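Local atomic coordinates of diphosphomevalonate decarboxylase, putative (Trypanosoma brucei, PDB entry 2HKE), a protein that probably catalyses the ATP-dependent decarboxylation of (R)-5-diphosphomevalonate to isopentenyl diphosphate, the isoprenoid precursor made by the mevalonate pathway. Residues 20-25 with 198-203; 27-32 with 140-145; 177-182 with 233-238. The protein carries 1 engineered substitution. All blocks are in the same frame, centred on the assembly; numbering follows the deposited sequence.

Contact 1: residues 20-25 with 198-203; sequences WGKREG and SSTKGM. With SO4 (sulfate ion), chain C.
Trp20 lays one face of its indole against Met203, whose CB sits over the middle of the six-membered ring, 3.7 Å from its centroid in a CH-pi contact 16° off the ring normal. The far rim of the indole runs under the first helical turn, where Ser199 OG meets CZ3 at the edge, near the ring plane; NE1 is taken by Ser206, further along helix 199-209. With chi1 at 67°, Met203 CG lies between its own backbone N and carbonyl carbon, and the chain carries SD to Gly21, whose N makes a weak hydrogen bond to it at 3.3 Å. Lys22 passes the same sulfur, its NZ 3.5 Å from SD. That ammonium group then has three polar partners: Tyr19 OH, a water that donates to Thr200 O, and sulfate O1 at 2.6 Å. Thr200 OG1 donates to the same oxygen at 2.7 Å, so the sulfate joins both segments. Tyr19, Arg77 and Gly145 also bind this ion, probably picked up from the crystallisation liquor. A loop of the N-terminal family region, helix 199-209 of the C-terminal one and an anion held by both are consistent with the substrate-binding cleft of a GHMP-type enzyme.

Contact 2: residues 27-32 with 140-145; sequences ETLILP and ARLGSG. With SO4 (sulfate ion), chain C.
Arg141 starts with CG anti to its backbone N (chi1 -164°) and bends at chi3, near 72°, which turns its guanidinium edge-on to the loop carbonyl of Leu29. NE and NH2 both donate to that one oxygen, Leu29 O, at 3.0 and 2.9 Å, a side-on grip with the acceptor practically in the guanidinium plane. Both N-H bonds are moderately bent. Leu31 sends CD2 over one face of the guanidinium, 3.9 Å from NH2 and toward the rim of the group. The remaining nitrogen, NH1, binds Cys169 O, so two carbonyls fix the rotation of the group.

Ile30 faces the helix end directly. Its CB and both branches gather round Arg141 O, and CG2 continues to Gly145 CA at 3.5 Å. Leu142 CD2 approaches Leu29 O at 3.6 Å and also touches the end of the Leu29 side chain. At the outer side, a single water donates to Thr28 O and Leu142 O and spans the two segments. Past the helix, Gly145 N donates to sulfate O4 at 2.9 Å, while Ile30 CG2 packs close to the same oxygen.

The bonds described here, to Leu29 O and Cys169 O, meet a buried arginine with carbonyl oxygens. Their dipoles probably stabilise the positive charge, and because they pull on different nitrogens of one flat group, they also hold the guanidinium at a set rotation between the loop and the helix end.

Contact 3: residues 177-182 with 233-238; sequences ETHWPE and KARDFA
Arg235 breaks the helical path with positive phi (52°) in a Schellman motif, ending helix 213-234, and Asp236 follows at once as the N-cap of helix 237-256; loop 177-182 comes up against this corner, with Trp180 and Arg235 paired at a CA separation of 6.6 Å. The Arg235 side chain, extended from CG to NE, runs back along the loop, and its NE and NH2 grip His179 O side-on at 2.9 and 3.2 Å. Both donors come from the same face of the carbonyl plane, and the NE bond is the straighter of the two. The guanidinium also lies flat on the His179 imidazole, centres 3.9 Å apart and planes 26° from parallel. A fully extended first torsion (chi1 176°) swings the His179 ring beneath the arginine and brings NE2 to the end of helix 213-234, where it is hydrogen-bonded to Ile232 O.

Trp180 takes the other part of the same arginine. Arg235 CA stands over the six-membered ring, 3.6 Å from its centroid in a CH-pi contact, while CB and CG continue across the indole. At the ring edge, Trp180 CZ2 meets Phe237 CB at 3.9 Å, and both aromatic side chains also pack on Leu303 of strand 298-303. Asp236 turns to Thr239 in the next helix. His179 thus takes the guanidinium and Trp180 the base of the same arginine at a tight helix-to-helix turn, a Schellman C-cap followed directly by an N-cap, which joins the loop leading into strand 183-189 to the helices of the C-terminal region.

In the fold
Contacts 1 and 2 are buried neighbours, their centres 10 Å apart. Both use the loop between strands 5-15 and 36-40: Arg23 N lies 2.9 Å from Leu31 O, probably hydrogen-bonded, and a single sulfate touches both. Contact 1 reaches across to helix 199-209, whereas contact 2 stays within the N-terminal region and ends on helix 136-143. Contact 3 stands apart, only partly buried, its centre 31 Å from contact 1 and 29 Å from contact 2. An arginine clasps one carbonyl in contacts 2 and 3 alike, but a leucine methyl lies over it in the former and an imidazole in the latter. Contact 1 relies on indole and sulfur packing, with the shared sulfate joining its segments.

Contact 1: residues 20-25 with 198-203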
# COMPACT_ATOMS: atom_id res chain seq x y z
N TRP A 20 5.52 -2.55 10.67
CA TRP A 20 6.68 -3.38 10.61
C TRP A 20 6.80 -4.07 11.95
O TRP A 20 7.34 -3.53 12.88
CB TRP A 20 7.93 -2.58 10.27
CG TRP A 20 9.09 -3.43 9.84
CD1 TRP A 20 10.25 -3.65 10.52
CD2 TRP A 20 9.23 -4.06 8.59
NE1 TRP A 20 11.10 -4.46 9.79
CE2 TRP A 20 10.49 -4.71 8.59
CE3 TRP A 20 8.41 -4.18 7.47
CZ2 TRP A 20 10.91 -5.47 7.51
CZ3 TRP A 20 8.85 -4.97 6.41
CH2 TRP A 20 10.09 -5.59 6.45
N GLY A 21 6.20 -5.26 12.03
CA GLY A 21 6.20 -6.09 13.20
C GLY A 21 4.83 -6.52 13.68
O GLY A 21 3.92 -5.68 13.87
N LYS A 22 4.70 -7.82 13.95
CA LYS A 22 3.55 -8.38 14.64
C LYS A 22 3.87 -8.64 16.12
O LYS A 22 4.94 -9.19 16.45
CB LYS A 22 3.09 -9.67 13.98
CG LYS A 22 2.69 -9.49 12.50
CD LYS A 22 2.48 -10.81 11.82
CE LYS A 22 2.17 -10.78 10.32
NZ LYS A 22 3.26 -10.20 9.55
N ARG A 23 2.95 -8.24 16.99
CA ARG A 23 3.12 -8.43 18.42
C ARG A 23 2.90 -9.86 18.90
O ARG A 23 2.43 -10.74 18.15
CB ARG A 23 2.25 -7.44 19.18
CG ARG A 23 0.76 -7.67 19.08
CD ARG A 23 0.00 -6.72 20.00
NE ARG A 23 -1.43 -7.01 20.13
CZ ARG A 23 -2.40 -6.40 19.45
NH1 ARG A 23 -2.13 -5.54 18.49
NH2 ARG A 23 -3.67 -6.70 19.68
N GLU A 24 3.28 -10.12 20.15
CA GLU A 24 3.11 -11.46 20.70
C GLU A 24 1.65 -11.85 20.60
O GLU A 24 0.80 -11.09 20.98
CB GLU A 24 3.54 -11.52 22.18
CG GLU A 24 3.36 -12.95 22.77
CD GLU A 24 4.38 -13.93 22.24
OE1 GLU A 24 5.55 -13.50 22.08
OE2 GLU A 24 4.01 -15.13 21.97
N GLY A 25 1.40 -13.05 20.07
CA GLY A 25 0.06 -13.58 19.89
C GLY A 25 -0.54 -13.14 18.56
O GLY A 25 -1.69 -13.44 18.27
N SER A 198 11.34 -12.04 2.79
CA SER A 198 10.00 -11.47 2.65
C SER A 198 9.74 -10.48 3.77
O SER A 198 10.34 -10.57 4.82
CB SER A 198 8.94 -12.56 2.72
OG SER A 198 8.88 -13.07 4.04
N SER A 199 8.84 -9.54 3.52
CA SER A 199 8.38 -8.58 4.53
C SER A 199 7.85 -9.32 5.76
O SER A 199 8.17 -8.99 6.88
CB SER A 199 7.27 -7.72 3.93
OG SER A 199 7.83 -6.70 3.10
N THR A 200 7.07 -10.37 5.55
CA THR A 200 6.49 -11.11 6.68
C THR A 200 7.59 -11.70 7.59
O THR A 200 7.58 -11.51 8.80
CB THR A 200 5.60 -12.21 6.19
OG1 THR A 200 4.51 -11.66 5.43
CG2 THR A 200 5.03 -13.00 7.36
N LYS A 201 8.56 -12.35 6.99
CA LYS A 201 9.67 -12.89 7.77
C LYS A 201 10.59 -11.79 8.30
O LYS A 201 10.97 -11.83 9.47
CB LYS A 201 10.46 -13.94 6.97
CG LYS A 201 9.66 -15.23 6.84
CD LYS A 201 10.50 -16.34 6.28
CE LYS A 201 9.66 -17.56 5.93
NZ LYS A 201 10.56 -18.56 5.21
N GLY A 202 10.93 -10.82 7.45
CA GLY A 202 11.87 -9.77 7.84
C GLY A 202 11.40 -8.96 9.03
O GLY A 202 12.19 -8.59 9.92
N MET A 203 10.11 -8.64 9.05
CA MET A 203 9.61 -7.76 10.10
C MET A 203 9.75 -8.43 11.46
O MET A 203 10.05 -7.77 12.46
CB MET A 203 8.16 -7.27 9.87
CG MET A 203 7.08 -8.30 9.93
SD MET A 203 5.42 -7.50 9.76
CE MET A 203 5.45 -7.01 8.05
S SO4 C . 1.82 -9.51 6.39
O1 SO4 C . 2.65 -10.49 7.06
O2 SO4 C . 2.65 -8.44 5.87
O3 SO4 C . 1.11 -10.12 5.28
O4 SO4 C . 0.88 -8.92 7.35
O HOH W 1 5.47 -11.50 10.41

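Contact 2: residues 27-32 with 140-145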
# COMPACT_ATOMS: atom_id res chain seq x y z
N GLU A 27 0.89 -13.49 15.14
CA GLU A 27 1.44 -13.95 13.88
C GLU A 27 0.44 -14.67 12.99
O GLU A 27 0.67 -14.78 11.81
CB GLU A 27 2.69 -14.82 14.10
CG GLU A 27 3.84 -13.99 14.73
CD GLU A 27 5.24 -14.53 14.47
OE1 GLU A 27 5.47 -15.19 13.43
OE2 GLU A 27 6.12 -14.24 15.32
N THR A 28 -0.61 -15.23 13.59
CA THR A 28 -1.66 -15.88 12.82
C THR A 28 -2.80 -14.93 12.59
O THR A 28 -3.29 -14.83 11.44
CB THR A 28 -2.17 -17.13 13.53
OG1 THR A 28 -1.08 -18.03 13.68
CG2 THR A 28 -3.27 -17.80 12.75
N LEU A 29 -3.22 -14.27 13.67
CA LEU A 29 -4.28 -13.23 13.59
C LEU A 29 -3.86 -11.95 12.89
O LEU A 29 -4.75 -11.20 12.48
CB LEU A 29 -4.86 -12.90 14.96
CG LEU A 29 -5.64 -14.07 15.60
CD1 LEU A 29 -5.99 -13.68 17.01
CD2 LEU A 29 -6.90 -14.41 14.82
N ILE A 30 -2.55 -11.71 12.71
CA ILE A 30 -2.03 -10.49 12.05
C ILE A 30 -2.39 -9.26 12.93
O ILE A 30 -3.17 -8.37 12.57
CB ILE A 30 -2.52 -10.35 10.57
CG1 ILE A 30 -2.49 -11.71 9.82
CG2 ILE A 30 -1.70 -9.25 9.84
CD1 ILE A 30 -1.12 -12.39 9.79
N LEU A 31 -1.75 -9.22 14.10
CA LEU A 31 -1.93 -8.16 15.08
C LEU A 31 -0.59 -7.43 15.21
O LEU A 31 0.44 -8.06 15.48
CB LEU A 31 -2.37 -8.71 16.46
CG LEU A 31 -3.45 -9.78 16.41
CD1 LEU A 31 -3.74 -10.25 17.83
CD2 LEU A 31 -4.68 -9.20 15.77
N PRO A 32 -0.58 -6.13 14.90
CA PRO A 32 0.69 -5.45 14.76
C PRO A 32 1.23 -4.92 16.09
O PRO A 32 0.46 -4.80 17.06
CB PRO A 32 0.35 -4.34 13.82
CG PRO A 32 -1.03 -3.95 14.19
CD PRO A 32 -1.70 -5.24 14.60
N ALA A 140 -9.72 -8.88 5.64
CA ALA A 140 -8.58 -8.57 4.79
C ALA A 140 -7.27 -8.70 5.60
O ALA A 140 -6.30 -9.22 5.10
CB ALA A 140 -8.71 -7.17 4.22
N ARG A 141 -7.31 -8.27 6.87
CA ARG A 141 -6.16 -8.29 7.80
C ARG A 141 -5.61 -9.68 7.96
O ARG A 141 -4.39 -9.88 8.02
CB ARG A 141 -6.62 -7.77 9.17
CG ARG A 141 -5.48 -7.39 10.08
CD ARG A 141 -5.90 -7.30 11.52
NE ARG A 141 -6.17 -8.61 12.07
CZ ARG A 141 -7.28 -9.01 12.67
NH1 ARG A 141 -8.29 -8.17 12.91
NH2 ARG A 141 -7.34 -10.22 13.17
N LEU A 142 -6.51 -10.67 8.00
CA LEU A 142 -6.11 -12.08 8.07
C LEU A 142 -5.26 -12.55 6.88
O LEU A 142 -4.53 -13.53 6.98
CB LEU A 142 -7.34 -12.98 8.19
CG LEU A 142 -8.03 -12.85 9.55
CD1 LEU A 142 -9.34 -13.69 9.53
CD2 LEU A 142 -7.16 -13.25 10.78
N GLY A 143 -5.50 -11.96 5.72
CA GLY A 143 -4.82 -12.29 4.51
C GLY A 143 -3.52 -11.55 4.44
O GLY A 143 -2.52 -12.17 4.14
N SER A 144 -3.53 -10.25 4.70
CA SER A 144 -2.31 -9.42 4.76
C SER A 144 -2.59 -8.22 5.62
O SER A 144 -3.60 -7.54 5.47
CB SER A 144 -1.84 -8.93 3.36
OG SER A 144 -0.65 -8.19 3.52
N GLY A 145 -1.67 -7.87 6.49
CA GLY A 145 -1.92 -6.74 7.37
C GLY A 145 -2.23 -5.47 6.62
O GLY A 145 -3.24 -4.81 6.88
S SO4 C . 1.82 -9.51 6.39
O1 SO4 C . 2.65 -10.49 7.06
O2 SO4 C . 2.65 -8.44 5.87
O3 SO4 C . 1.11 -10.12 5.28
O4 SO4 C . 0.88 -8.92 7.35
O HOH W 2 -4.30 -15.44 8.96

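Contact 3: residues 177-182 with 233-238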
# COMPACT_ATOMS: atom_id res chain seq x y z
N GLU A 177 -11.46 10.95 1.01
CA GLU A 177 -10.77 11.47 -0.16
C GLU A 177 -11.12 12.91 -0.47
O GLU A 177 -10.44 13.54 -1.25
CB GLU A 177 -11.05 10.58 -1.37
CG GLU A 177 -12.48 10.53 -1.92
CD GLU A 177 -13.42 9.58 -1.18
OE1 GLU A 177 -13.06 9.03 -0.13
OE2 GLU A 177 -14.55 9.35 -1.66
N THR A 178 -12.23 13.41 0.03
CA THR A 178 -12.58 14.79 -0.19
C THR A 178 -11.89 15.79 0.72
O THR A 178 -11.96 16.99 0.48
CB THR A 178 -14.13 15.02 -0.06
OG1 THR A 178 -14.50 14.89 1.29
CG2 THR A 178 -14.89 14.06 -0.87
N HIS A 179 -11.21 15.33 1.77
CA HIS A 179 -10.69 16.23 2.78
C HIS A 179 -9.56 17.10 2.22
O HIS A 179 -9.55 18.30 2.41
CB HIS A 179 -10.24 15.47 4.04
CG HIS A 179 -9.59 16.33 5.07
ND1 HIS A 179 -10.31 17.22 5.86
CD2 HIS A 179 -8.30 16.45 5.45
CE1 HIS A 179 -9.47 17.84 6.67
NE2 HIS A 179 -8.24 17.41 6.42
N TRP A 180 -8.63 16.51 1.50
CA TRP A 180 -7.41 17.20 1.07
C TRP A 180 -7.14 16.89 -0.38
O TRP A 180 -6.21 16.14 -0.69
CB TRP A 180 -6.24 16.74 1.96
CG TRP A 180 -5.01 17.62 1.99
CD1 TRP A 180 -4.74 18.71 1.22
CD2 TRP A 180 -3.84 17.41 2.79
NE1 TRP A 180 -3.52 19.24 1.53
CE2 TRP A 180 -2.94 18.46 2.50
CE3 TRP A 180 -3.49 16.47 3.76
CZ2 TRP A 180 -1.72 18.58 3.13
CZ3 TRP A 180 -2.29 16.58 4.39
CH2 TRP A 180 -1.42 17.64 4.10
N PRO A 181 -7.99 17.39 -1.29
CA PRO A 181 -7.88 17.01 -2.70
C PRO A 181 -6.58 17.47 -3.36
O PRO A 181 -6.23 16.96 -4.41
CB PRO A 181 -9.07 17.74 -3.37
CG PRO A 181 -9.55 18.74 -2.41
CD PRO A 181 -9.12 18.30 -1.03
N GLU A 182 -5.89 18.44 -2.77
CA GLU A 182 -4.63 18.91 -3.31
C GLU A 182 -3.50 17.89 -3.23
O GLU A 182 -2.59 17.89 -4.06
CB GLU A 182 -4.18 20.16 -2.63
CG GLU A 182 -5.11 21.30 -2.83
CD GLU A 182 -6.25 21.40 -1.79
OE1 GLU A 182 -6.53 20.48 -0.95
OE2 GLU A 182 -6.90 22.47 -1.83
N LYS A 233 -5.52 16.77 9.47
CA LYS A 233 -6.69 17.62 9.77
C LYS A 233 -6.49 19.05 9.36
O LYS A 233 -7.42 19.66 8.79
CB LYS A 233 -7.16 17.46 11.22
CG LYS A 233 -7.87 16.16 11.37
CD LYS A 233 -8.66 16.00 12.65
CE LYS A 233 -9.74 14.87 12.50
NZ LYS A 233 -10.05 14.13 13.80
N ALA A 234 -5.30 19.60 9.60
CA ALA A 234 -4.96 20.98 9.25
C ALA A 234 -4.50 21.18 7.82
O ALA A 234 -4.27 22.31 7.45
CB ALA A 234 -3.87 21.49 10.16
N ARG A 235 -4.33 20.11 7.04
CA ARG A 235 -3.75 20.16 5.70
C ARG A 235 -2.43 20.88 5.70
O ARG A 235 -2.17 21.72 4.86
CB ARG A 235 -4.73 20.78 4.68
CG ARG A 235 -6.08 20.13 4.63
CD ARG A 235 -7.12 21.09 4.01
NE ARG A 235 -8.47 20.52 3.96
CZ ARG A 235 -9.45 20.77 4.83
NH1 ARG A 235 -9.24 21.59 5.87
NH2 ARG A 235 -10.65 20.21 4.68
N ASP A 236 -1.54 20.49 6.63
CA ASP A 236 -0.22 21.05 6.82
C ASP A 236 0.75 20.10 6.08
O ASP A 236 1.17 19.09 6.64
CB ASP A 236 0.07 21.01 8.31
CG ASP A 236 1.46 21.53 8.67
OD1 ASP A 236 2.29 21.85 7.78
OD2 ASP A 236 1.72 21.56 9.90
N PHE A 237 1.02 20.40 4.83
CA PHE A 237 1.80 19.49 4.02
C PHE A 237 3.20 19.31 4.56
O PHE A 237 3.70 18.19 4.60
CB PHE A 237 1.87 19.95 2.57
CG PHE A 237 2.67 19.05 1.74
CD1 PHE A 237 2.11 17.87 1.25
CD2 PHE A 237 3.99 19.32 1.47
CE1 PHE A 237 2.88 16.99 0.52
CE2 PHE A 237 4.74 18.43 0.72
CZ PHE A 237 4.14 17.24 0.26
N ALA A 238 3.86 20.41 4.90
CA ALA A 238 5.24 20.30 5.37
C ALA A 238 5.42 19.35 6.56
O ALA A 238 6.35 18.53 6.57
CB ALA A 238 5.83 21.71 5.67